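Local coordinates for pili retraction protein PilT (Thermus thermophilus, PDB 5FL3), which probably binds and hydrolyses ATP to drive the retraction of type IV pili, and holds ADP in this crystal, at residues L137-T142 / I273-L278; L118-E123 / S147-A152. One frame throughout, in Å; residues are numbered along the deposited sequence.

Contact 1 of 2, residues L137-T142 / I273-L278. With ADP (adenosine-5'-diphosphate), chain B.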
ATOM      1  N   LEU A 137      -8.624   3.908  -6.020  1.00 33.47           N
ATOM      2  CA  LEU A 137      -7.833   4.404  -4.886  1.00 35.28           C
ATOM      3  C   LEU A 137      -7.837   3.436  -3.712  1.00 34.55           C
ATOM      4  O   LEU A 137      -8.897   3.072  -3.200  1.00 35.84           O
ATOM      5  CB  LEU A 137      -8.355   5.760  -4.411  1.00 32.03           C
ATOM      6  CG  LEU A 137      -8.104   6.899  -5.384  1.00 34.86           C
ATOM      7  CD1 LEU A 137      -8.718   8.181  -4.833  1.00 27.20           C
ATOM      8  CD2 LEU A 137      -6.591   7.046  -5.643  1.00 34.06           C
ATOM      9  N   VAL A 138      -6.650   3.027  -3.291  1.00 33.13           N
ATOM     10  CA  VAL A 138      -6.498   2.208  -2.097  1.00 35.60           C
ATOM     11  C   VAL A 138      -5.931   3.085  -0.969  1.00 35.51           C
ATOM     12  O   VAL A 138      -4.799   3.551  -1.071  1.00 34.70           O
ATOM     13  CB  VAL A 138      -5.567   1.013  -2.362  1.00 32.62           C
ATOM     14  CG1 VAL A 138      -5.473   0.130  -1.117  1.00 35.49           C
ATOM     15  CG2 VAL A 138      -6.050   0.227  -3.543  1.00 29.98           C
ATOM     16  N   THR A 139      -6.702   3.333   0.087  1.00 35.11           N
ATOM     17  CA  THR A 139      -6.293   4.340   1.082  1.00 35.42           C
ATOM     18  C   THR A 139      -6.116   3.785   2.499  1.00 41.22           C
ATOM     19  O   THR A 139      -6.610   2.700   2.833  1.00 38.68           O
ATOM     20  CB  THR A 139      -7.297   5.507   1.169  1.00 35.67           C
ATOM     21  OG1 THR A 139      -8.416   5.121   1.981  1.00 38.51           O
ATOM     22  CG2 THR A 139      -7.794   5.902  -0.209  1.00 33.70           C
ATOM     23  N   GLY A 140      -5.428   4.555   3.337  1.00 36.11           N
ATOM     24  CA  GLY A 140      -5.120   4.126   4.687  1.00 35.19           C
ATOM     25  C   GLY A 140      -3.736   4.612   5.102  1.00 41.94           C
ATOM     26  O   GLY A 140      -2.928   5.006   4.255  1.00 39.94           O
ATOM     27  N   PRO A 141      -3.446   4.610   6.411  1.00 43.57           N
ATOM     28  CA  PRO A 141      -2.117   5.092   6.808  1.00 39.51           C
ATOM     29  C   PRO A 141      -1.048   4.020   6.580  1.00 37.57           C
ATOM     30  O   PRO A 141      -1.407   2.879   6.310  1.00 37.30           O
ATOM     31  CB  PRO A 141      -2.299   5.405   8.297  1.00 45.39           C
ATOM     32  CG  PRO A 141      -3.353   4.426   8.746  1.00 46.12           C
ATOM     33  CD  PRO A 141      -4.284   4.238   7.570  1.00 45.13           C
ATOM     34  N   THR A 142       0.229   4.381   6.673  1.00 39.71           N
ATOM     35  CA  THR A 142       1.312   3.396   6.593  1.00 37.70           C
ATOM     36  C   THR A 142       0.983   2.125   7.342  1.00 36.19           C
ATOM     37  O   THR A 142       0.539   2.185   8.478  1.00 38.46           O
ATOM     38  CB  THR A 142       2.622   3.931   7.170  1.00 35.89           C
ATOM     39  OG1 THR A 142       3.066   5.034   6.381  1.00 47.60           O
ATOM     40  CG2 THR A 142       3.686   2.839   7.158  1.00 33.00           C
ATOM     41  N   ILE A 273     -13.122   3.178  -4.256  1.00 35.58           N
ATOM     42  CA  ILE A 273     -12.162   3.455  -3.198  1.00 35.42           C
ATOM     43  C   ILE A 273     -12.143   2.277  -2.227  1.00 38.26           C
ATOM     44  O   ILE A 273     -13.193   1.811  -1.779  1.00 36.71           O
ATOM     45  CB  ILE A 273     -12.500   4.744  -2.439  1.00 37.04           C
ATOM     46  CG1 ILE A 273     -12.721   5.903  -3.411  1.00 34.35           C
ATOM     47  CG2 ILE A 273     -11.416   5.064  -1.410  1.00 35.18           C
ATOM     48  CD1 ILE A 273     -13.318   7.118  -2.747  1.00 36.70           C
ATOM     49  N   LEU A 274     -10.946   1.793  -1.923  1.00 36.28           N
ATOM     50  CA  LEU A 274     -10.760   0.725  -0.963  1.00 29.27           C
ATOM     51  C   LEU A 274      -9.968   1.209   0.242  1.00 35.73           C
ATOM     52  O   LEU A 274      -8.741   1.233   0.211  1.00 38.50           O
ATOM     53  CB  LEU A 274     -10.046  -0.448  -1.622  1.00 34.21           C
ATOM     54  CG  LEU A 274     -10.850  -1.162  -2.708  1.00 37.83           C
ATOM     55  CD1 LEU A 274      -9.955  -1.851  -3.717  1.00 30.04           C
ATOM     56  CD2 LEU A 274     -11.753  -2.170  -2.042  1.00 45.69           C
ATOM     57  N   SER A 275     -10.664   1.597   1.307  1.00 39.92           N
ATOM     58  CA  SER A 275      -9.989   2.088   2.503  1.00 36.41           C
ATOM     59  C   SER A 275      -9.713   0.939   3.448  1.00 35.95           C
ATOM     60  O   SER A 275     -10.572   0.120   3.702  1.00 39.64           O
ATOM     61  CB  SER A 275     -10.813   3.166   3.185  1.00 37.90           C
ATOM     62  OG  SER A 275     -10.923   4.301   2.351  1.00 36.73           O
ATOM     63  N   GLN A 276      -8.489   0.869   3.949  1.00 39.44           N
ATOM     64  CA  GLN A 276      -8.038  -0.316   4.642  1.00 38.34           C
ATOM     65  C   GLN A 276      -7.483  -0.011   6.018  1.00 40.93           C
ATOM     66  O   GLN A 276      -6.896   1.042   6.243  1.00 38.44           O
ATOM     67  CB  GLN A 276      -6.983  -1.033   3.806  1.00 32.20           C
ATOM     68  CG  GLN A 276      -7.542  -1.568   2.510  1.00 37.58           C
ATOM     69  CD  GLN A 276      -6.545  -2.384   1.739  1.00 34.54           C
ATOM     70  OE1 GLN A 276      -5.456  -2.695   2.228  1.00 37.62           O
ATOM     71  NE2 GLN A 276      -6.904  -2.738   0.531  1.00 32.13           N
ATOM     72  N   ARG A 277      -7.684  -0.957   6.928  1.00 40.00           N
ATOM     73  CA  ARG A 277      -7.095  -0.926   8.252  1.00 43.04           C
ATOM     74  C   ARG A 277      -6.715  -2.369   8.574  1.00 39.50           C
ATOM     75  O   ARG A 277      -7.468  -3.275   8.265  1.00 38.08           O
ATOM     76  CB  ARG A 277      -8.084  -0.342   9.270  1.00 40.91           C
ATOM     77  CG  ARG A 277      -7.487   0.163  10.560  1.00 43.18           C
ATOM     78  CD  ARG A 277      -7.271   1.687  10.516  1.00 58.29           C
ATOM     79  NE  ARG A 277      -8.291   2.429   9.751  1.00 61.58           N
ATOM     80  CZ  ARG A 277      -9.493   2.801  10.209  1.00 62.06           C
ATOM     81  NH1 ARG A 277      -9.897   2.478  11.440  1.00 58.55           N
ATOM     82  NH2 ARG A 277     -10.309   3.489   9.415  1.00 54.96           N
ATOM     83  N   LEU A 278      -5.531  -2.585   9.141  1.00 40.28           N
ATOM     84  CA  LEU A 278      -5.113  -3.926   9.550  1.00 42.65           C
ATOM     85  C   LEU A 278      -5.221  -4.089  11.061  1.00 46.42           C
ATOM     86  O   LEU A 278      -4.475  -3.451  11.804  1.00 46.07           O
ATOM     87  CB  LEU A 278      -3.680  -4.214   9.112  1.00 43.70           C
ATOM     88  CG  LEU A 278      -3.524  -4.528   7.635  1.00 43.10           C
ATOM     89  CD1 LEU A 278      -2.062  -4.678   7.267  1.00 41.76           C
ATOM     90  CD2 LEU A 278      -4.289  -5.793   7.346  1.00 44.05           C
TER
HETATM   91  PB  ADP B 400       1.108  -0.032   3.284  1.00 39.08           P
HETATM   92  O1B ADP B 400       2.238   0.561   4.114  1.00 38.31           O
HETATM   93  O2B ADP B 400      -0.261   0.513   3.632  1.00 34.65           O
HETATM   94  O3B ADP B 400       1.372  -0.067   1.797  1.00 40.33           O
HETATM   95  PA  ADP B 400       1.874  -2.840   3.188  1.00 50.23           P
HETATM   96  O1A ADP B 400       3.336  -2.427   3.152  1.00 53.17           O
HETATM   97  O2A ADP B 400       1.222  -3.527   1.992  1.00 43.03           O
HETATM   98  O3A ADP B 400       1.000  -1.581   3.721  1.00 41.75           O
HETATM   99  O5' ADP B 400       1.644  -3.834   4.435  1.00 49.81           O
HETATM  100  C5' ADP B 400       2.389  -3.757   5.652  1.00 47.18           C
HETATM  101  C4' ADP B 400       2.435  -5.173   6.232  1.00 49.29           C
HETATM  102  O4' ADP B 400       1.109  -5.701   6.345  1.00 46.94           O
HETATM  103  C3' ADP B 400       3.234  -6.134   5.362  1.00 44.60           C
HETATM  104  O3' ADP B 400       4.164  -6.785   6.228  1.00 41.36           O
HETATM  105  C2' ADP B 400       2.212  -7.110   4.783  1.00 48.54           C
HETATM  106  O2' ADP B 400       2.671  -8.465   4.777  1.00 49.78           O
HETATM  107  C1' ADP B 400       1.003  -6.981   5.700  1.00 50.50           C
HETATM  108  N9  ADP B 400      -0.293  -7.075   4.964  1.00 50.09           N
HETATM  109  C8  ADP B 400      -0.582  -6.467   3.792  1.00 45.28           C
HETATM  110  N7  ADP B 400      -1.850  -6.735   3.379  1.00 43.24           N
HETATM  111  C5  ADP B 400      -2.403  -7.547   4.307  1.00 44.52           C
HETATM  112  C6  ADP B 400      -3.715  -8.212   4.493  1.00 43.83           C
HETATM  113  N6  ADP B 400      -4.694  -8.040   3.578  1.00 33.90           N
HETATM  114  N1  ADP B 400      -3.888  -8.980   5.615  1.00 47.39           N
HETATM  115  C2  ADP B 400      -2.911  -9.143   6.532  1.00 41.63           C
HETATM  116  N3  ADP B 400      -1.695  -8.566   6.426  1.00 47.72           N
HETATM  117  C4  ADP B 400      -1.380  -7.773   5.356  1.00 51.38           C
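Two neighbouring strands of the central sheet of this P-loop ATPase meet here. Strand 134-139, which runs into the phosphate-binding loop, pairs in parallel with strand 270-280: L137 lies beside I273, V138 beside L274 and T139 beside S275. L274 N gives a nearly straight hydrogen bond to L137 O (2.7 Å, 171° at the hydrogen). T139 N then reaches L274 O at 2.9 Å, and Q276 N reaches T139 O at 2.9 Å. V138 and L274 share one face of the sheet. L137, T139, I273 and S275 share the other, where helix 243-251 packs on L137 and I273. On that face S275 OG donates to T139 OG1 at 2.7 Å. T139 chi1 (81°) sets OG1 between its backbone N and carbonyl carbon, facing S275, and turns CG2 to I273 CG2 at 3.9 Å. T139 OG1 is also hydrogen-bonded to T240 O. A valine here would probably leave S275 OG and T240 O without their shared hydroxyl partner. Beyond the pairing, G140 has backbone angles suited to glycine, and a side chain there would run into Q276 O. L278, farther along its strand, sets CD1 3.5 Å from ADP O4' and CD2 3.7 Å from ADP C2. The facing backbone groups and the two hydroxyls are thus paired across the strands, while the strand ends run on to the two ends of the nucleotide.

Contact 2 of 2, residues L118-E123 / S147-A152. With ADP (adenosine-5'-diphosphate), chain B.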
ATOM      1  N   LEU A 118      -5.574 -12.150   1.334  1.00 39.15           N
ATOM      2  CA  LEU A 118      -5.563 -10.767   1.806  1.00 38.91           C
ATOM      3  C   LEU A 118      -6.873 -10.353   2.448  1.00 40.93           C
ATOM      4  O   LEU A 118      -6.968  -9.267   3.015  1.00 40.24           O
ATOM      5  CB  LEU A 118      -5.237  -9.809   0.651  1.00 35.44           C
ATOM      6  CG  LEU A 118      -3.843 -10.032   0.068  1.00 37.32           C
ATOM      7  CD1 LEU A 118      -3.513  -9.007  -1.010  1.00 32.79           C
ATOM      8  CD2 LEU A 118      -2.812 -10.033   1.192  1.00 35.61           C
ATOM      9  N   GLY A 119      -7.885 -11.212   2.353  1.00 40.74           N
ATOM     10  CA  GLY A 119      -9.218 -10.858   2.791  1.00 34.93           C
ATOM     11  C   GLY A 119      -9.878  -9.794   1.934  1.00 41.45           C
ATOM     12  O   GLY A 119     -10.643  -8.977   2.447  1.00 43.51           O
ATOM     13  N   LEU A 120      -9.567  -9.794   0.635  1.00 45.51           N
ATOM     14  CA  LEU A 120     -10.148  -8.861  -0.340  1.00 42.19           C
ATOM     15  C   LEU A 120     -11.193  -9.595  -1.173  1.00 44.24           C
ATOM     16  O   LEU A 120     -10.881 -10.623  -1.783  1.00 46.02           O
ATOM     17  CB  LEU A 120      -9.073  -8.291  -1.273  1.00 43.02           C
ATOM     18  CG  LEU A 120      -7.856  -7.467  -0.847  1.00 40.05           C
ATOM     19  CD1 LEU A 120      -6.761  -7.622  -1.890  1.00 33.99           C
ATOM     20  CD2 LEU A 120      -8.231  -6.012  -0.755  1.00 38.21           C
ATOM     21  N   PRO A 121     -12.428  -9.077  -1.215  1.00 44.32           N
ATOM     22  CA  PRO A 121     -13.525  -9.783  -1.910  1.00 39.53           C
ATOM     23  C   PRO A 121     -13.271  -9.951  -3.411  1.00 47.82           C
ATOM     24  O   PRO A 121     -13.208  -8.970  -4.166  1.00 46.23           O
ATOM     25  CB  PRO A 121     -14.749  -8.897  -1.654  1.00 38.18           C
ATOM     26  CG  PRO A 121     -14.187  -7.555  -1.195  1.00 47.88           C
ATOM     27  CD  PRO A 121     -12.882  -7.864  -0.513  1.00 42.95           C
ATOM     28  N   ARG A 122     -13.151 -11.210  -3.828  1.00 47.89           N
ATOM     29  CA  ARG A 122     -12.666 -11.547  -5.153  1.00 44.01           C
ATOM     30  C   ARG A 122     -13.485 -10.915  -6.256  1.00 47.29           C
ATOM     31  O   ARG A 122     -12.930 -10.389  -7.230  1.00 48.15           O
ATOM     32  CB  ARG A 122     -12.632 -13.062  -5.348  1.00 40.81           C
ATOM     33  CG  ARG A 122     -12.291 -13.445  -6.790  1.00 49.08           C
ATOM     34  CD  ARG A 122     -11.686 -14.834  -6.917  1.00 46.01           C
ATOM     35  NE  ARG A 122     -10.353 -14.930  -6.324  1.00 49.18           N
ATOM     36  CZ  ARG A 122      -9.227 -14.639  -6.975  1.00 50.61           C
ATOM     37  NH1 ARG A 122      -9.277 -14.217  -8.236  1.00 41.72           N
ATOM     38  NH2 ARG A 122      -8.055 -14.757  -6.365  1.00 45.01           N
ATOM     39  N   GLU A 123     -14.801 -10.957  -6.093  1.00 50.27           N
ATOM     40  CA  GLU A 123     -15.719 -10.502  -7.126  1.00 47.14           C
ATOM     41  C   GLU A 123     -15.572  -9.009  -7.354  1.00 46.63           C
ATOM     42  O   GLU A 123     -15.500  -8.551  -8.491  1.00 48.98           O
ATOM     43  CB  GLU A 123     -17.155 -10.849  -6.750  1.00 54.45           C
ATOM     44  CG  GLU A 123     -18.100 -10.919  -7.934  1.00 63.59           C
ATOM     45  CD  GLU A 123     -19.543 -11.072  -7.507  1.00 78.25           C
ATOM     46  OE1 GLU A 123     -19.775 -11.453  -6.333  1.00 82.37           O
ATOM     47  OE2 GLU A 123     -20.441 -10.793  -8.337  1.00 78.33           O
ATOM     48  N   SER A 147       0.099  -1.305  -0.407  1.00 34.79           N
ATOM     49  CA  SER A 147       1.041  -1.868  -1.385  1.00 36.12           C
ATOM     50  C   SER A 147       0.638  -3.272  -1.828  1.00 36.00           C
ATOM     51  O   SER A 147       0.816  -3.665  -2.987  1.00 33.11           O
ATOM     52  CB  SER A 147       2.456  -1.939  -0.797  1.00 35.09           C
ATOM     53  OG  SER A 147       2.881  -0.681  -0.343  1.00 43.63           O
ATOM     54  N   THR A 148       0.116  -4.022  -0.865  1.00 34.79           N
ATOM     55  CA  THR A 148      -0.200  -5.424  -1.049  1.00 34.90           C
ATOM     56  C   THR A 148      -1.489  -5.573  -1.826  1.00 33.14           C
ATOM     57  O   THR A 148      -1.589  -6.378  -2.748  1.00 29.63           O
ATOM     58  CB  THR A 148      -0.308  -6.141   0.306  1.00 39.78           C
ATOM     59  OG1 THR A 148       0.903  -5.934   1.051  1.00 41.69           O
ATOM     60  CG2 THR A 148      -0.490  -7.598   0.093  1.00 36.74           C
ATOM     61  N   THR A 149      -2.487  -4.786  -1.466  1.00 32.90           N
ATOM     62  CA  THR A 149      -3.703  -4.840  -2.233  1.00 31.04           C
ATOM     63  C   THR A 149      -3.389  -4.490  -3.681  1.00 33.17           C
ATOM     64  O   THR A 149      -3.826  -5.202  -4.606  1.00 30.23           O
ATOM     65  CB  THR A 149      -4.739  -3.928  -1.658  1.00 34.80           C
ATOM     66  OG1 THR A 149      -5.161  -4.480  -0.406  1.00 33.71           O
ATOM     67  CG2 THR A 149      -5.928  -3.815  -2.601  1.00 30.44           C
ATOM     68  N   LEU A 150      -2.576  -3.443  -3.873  1.00 30.41           N
ATOM     69  CA  LEU A 150      -2.178  -3.027  -5.223  1.00 31.98           C
ATOM     70  C   LEU A 150      -1.407  -4.126  -5.955  1.00 34.15           C
ATOM     71  O   LEU A 150      -1.665  -4.386  -7.125  1.00 33.10           O
ATOM     72  CB  LEU A 150      -1.337  -1.757  -5.182  1.00 28.79           C
ATOM     73  CG  LEU A 150      -2.091  -0.460  -4.862  1.00 32.34           C
ATOM     74  CD1 LEU A 150      -1.110   0.694  -4.836  1.00 33.47           C
ATOM     75  CD2 LEU A 150      -3.216  -0.196  -5.838  1.00 25.04           C
ATOM     76  N   ALA A 151      -0.477  -4.780  -5.264  1.00 30.00           N
ATOM     77  CA  ALA A 151       0.293  -5.827  -5.898  1.00 28.12           C
ATOM     78  C   ALA A 151      -0.606  -7.004  -6.332  1.00 32.75           C
ATOM     79  O   ALA A 151      -0.354  -7.620  -7.358  1.00 37.29           O
ATOM     80  CB  ALA A 151       1.374  -6.293  -4.983  1.00 30.53           C
ATOM     81  N   ALA A 152      -1.650  -7.311  -5.563  1.00 34.23           N
ATOM     82  CA  ALA A 152      -2.539  -8.431  -5.883  1.00 34.21           C
ATOM     83  C   ALA A 152      -3.355  -8.024  -7.080  1.00 34.80           C
ATOM     84  O   ALA A 152      -3.596  -8.816  -7.983  1.00 38.63           O
ATOM     85  CB  ALA A 152      -3.465  -8.799  -4.696  1.00 29.34           C
TER
HETATM   86  PB  ADP B 400       1.108  -0.032   3.284  1.00 39.08           P
HETATM   87  O1B ADP B 400       2.238   0.561   4.114  1.00 38.31           O
HETATM   88  O2B ADP B 400      -0.261   0.513   3.632  1.00 34.65           O
HETATM   89  O3B ADP B 400       1.372  -0.067   1.797  1.00 40.33           O
HETATM   90  PA  ADP B 400       1.874  -2.840   3.188  1.00 50.23           P
HETATM   91  O1A ADP B 400       3.336  -2.427   3.152  1.00 53.17           O
HETATM   92  O2A ADP B 400       1.222  -3.527   1.992  1.00 43.03           O
HETATM   93  O3A ADP B 400       1.000  -1.581   3.721  1.00 41.75           O
HETATM   94  O5' ADP B 400       1.644  -3.834   4.435  1.00 49.81           O
HETATM   95  C5' ADP B 400       2.389  -3.757   5.652  1.00 47.18           C
HETATM   96  C4' ADP B 400       2.435  -5.173   6.232  1.00 49.29           C
HETATM   97  O4' ADP B 400       1.109  -5.701   6.345  1.00 46.94           O
HETATM   98  C3' ADP B 400       3.234  -6.134   5.362  1.00 44.60           C
HETATM   99  O3' ADP B 400       4.164  -6.785   6.228  1.00 41.36           O
HETATM  100  C2' ADP B 400       2.212  -7.110   4.783  1.00 48.54           C
HETATM  101  O2' ADP B 400       2.671  -8.465   4.777  1.00 49.78           O
HETATM  102  C1' ADP B 400       1.003  -6.981   5.700  1.00 50.50           C
HETATM  103  N9  ADP B 400      -0.293  -7.075   4.964  1.00 50.09           N
HETATM  104  C8  ADP B 400      -0.582  -6.467   3.792  1.00 45.28           C
HETATM  105  N7  ADP B 400      -1.850  -6.735   3.379  1.00 43.24           N
HETATM  106  C5  ADP B 400      -2.403  -7.547   4.307  1.00 44.52           C
HETATM  107  C6  ADP B 400      -3.715  -8.212   4.493  1.00 43.83           C
HETATM  108  N6  ADP B 400      -4.694  -8.040   3.578  1.00 33.90           N
HETATM  109  N1  ADP B 400      -3.888  -8.980   5.615  1.00 47.39           N
HETATM  110  C2  ADP B 400      -2.911  -9.143   6.532  1.00 41.63           C
HETATM  111  N3  ADP B 400      -1.695  -8.566   6.426  1.00 47.72           N
HETATM  112  C4  ADP B 400      -1.380  -7.773   5.356  1.00 51.38           C
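L118 and T148 meet where a short helix, 115-118, ends beside the P-loop helix 146-160. The short helix closes in a Schellman motif, with G119 at positive phi. The tight part lies around L118. The T148 methyl faces the fork of this leucine: L118 CD1 and CD2 are each 3.5 Å from T148 CG2. L118 CD1 also packs on A152 CB at 3.7 Å, one turn farther along the helix. The T148 torsion (chi1 -55°) sends CG2 to the leucine and leaves OG1 facing the nucleotide. L120 CD2 lies against the T149 side chain, 3.4 Å from OG1 and 3.7 Å from CG2, while T149 OG1 is hydrogen-bonded to G145 O and probably to the Q276 amide. L120 barely reaches A152. Beyond L120 the two segments no longer touch: P121 is the N-cap of helix 122-130, and E123 is exposed to solvent. ADP bridges the two segments on another side. S147 N and OG both hydrogen-bond to ADP O3B, so the start of the helix holds the beta phosphate. T148 OG1 takes the alpha phosphate through ADP O2A at 2.6 Å. At the far end of the nucleotide, ADP N6 donates to the backbone carbonyl L118 O at 2.6 Å.

Both contacts are buried, and both touch ADP. The centre of contact 1 lies about 7 Å from the centre of the chain, that of contact 2 about 10 Å. Contact 1 joins two strands within the sheet. Contact 2 joins a loop and a helix that pack beside that sheet. Strand 134-139 of contact 1 leads through the P-loop into helix 146-160 of contact 2. The chemistry differs accordingly: backbone hydrogen bonds and one hydroxyl pair hold contact 1, whereas methyl packing holds contact 2, where S147, T148 and L118 O also bind the nucleotide. The two meet where V138 CG2 packs on L150 CD2, and Q276 also reaches helix 146-160.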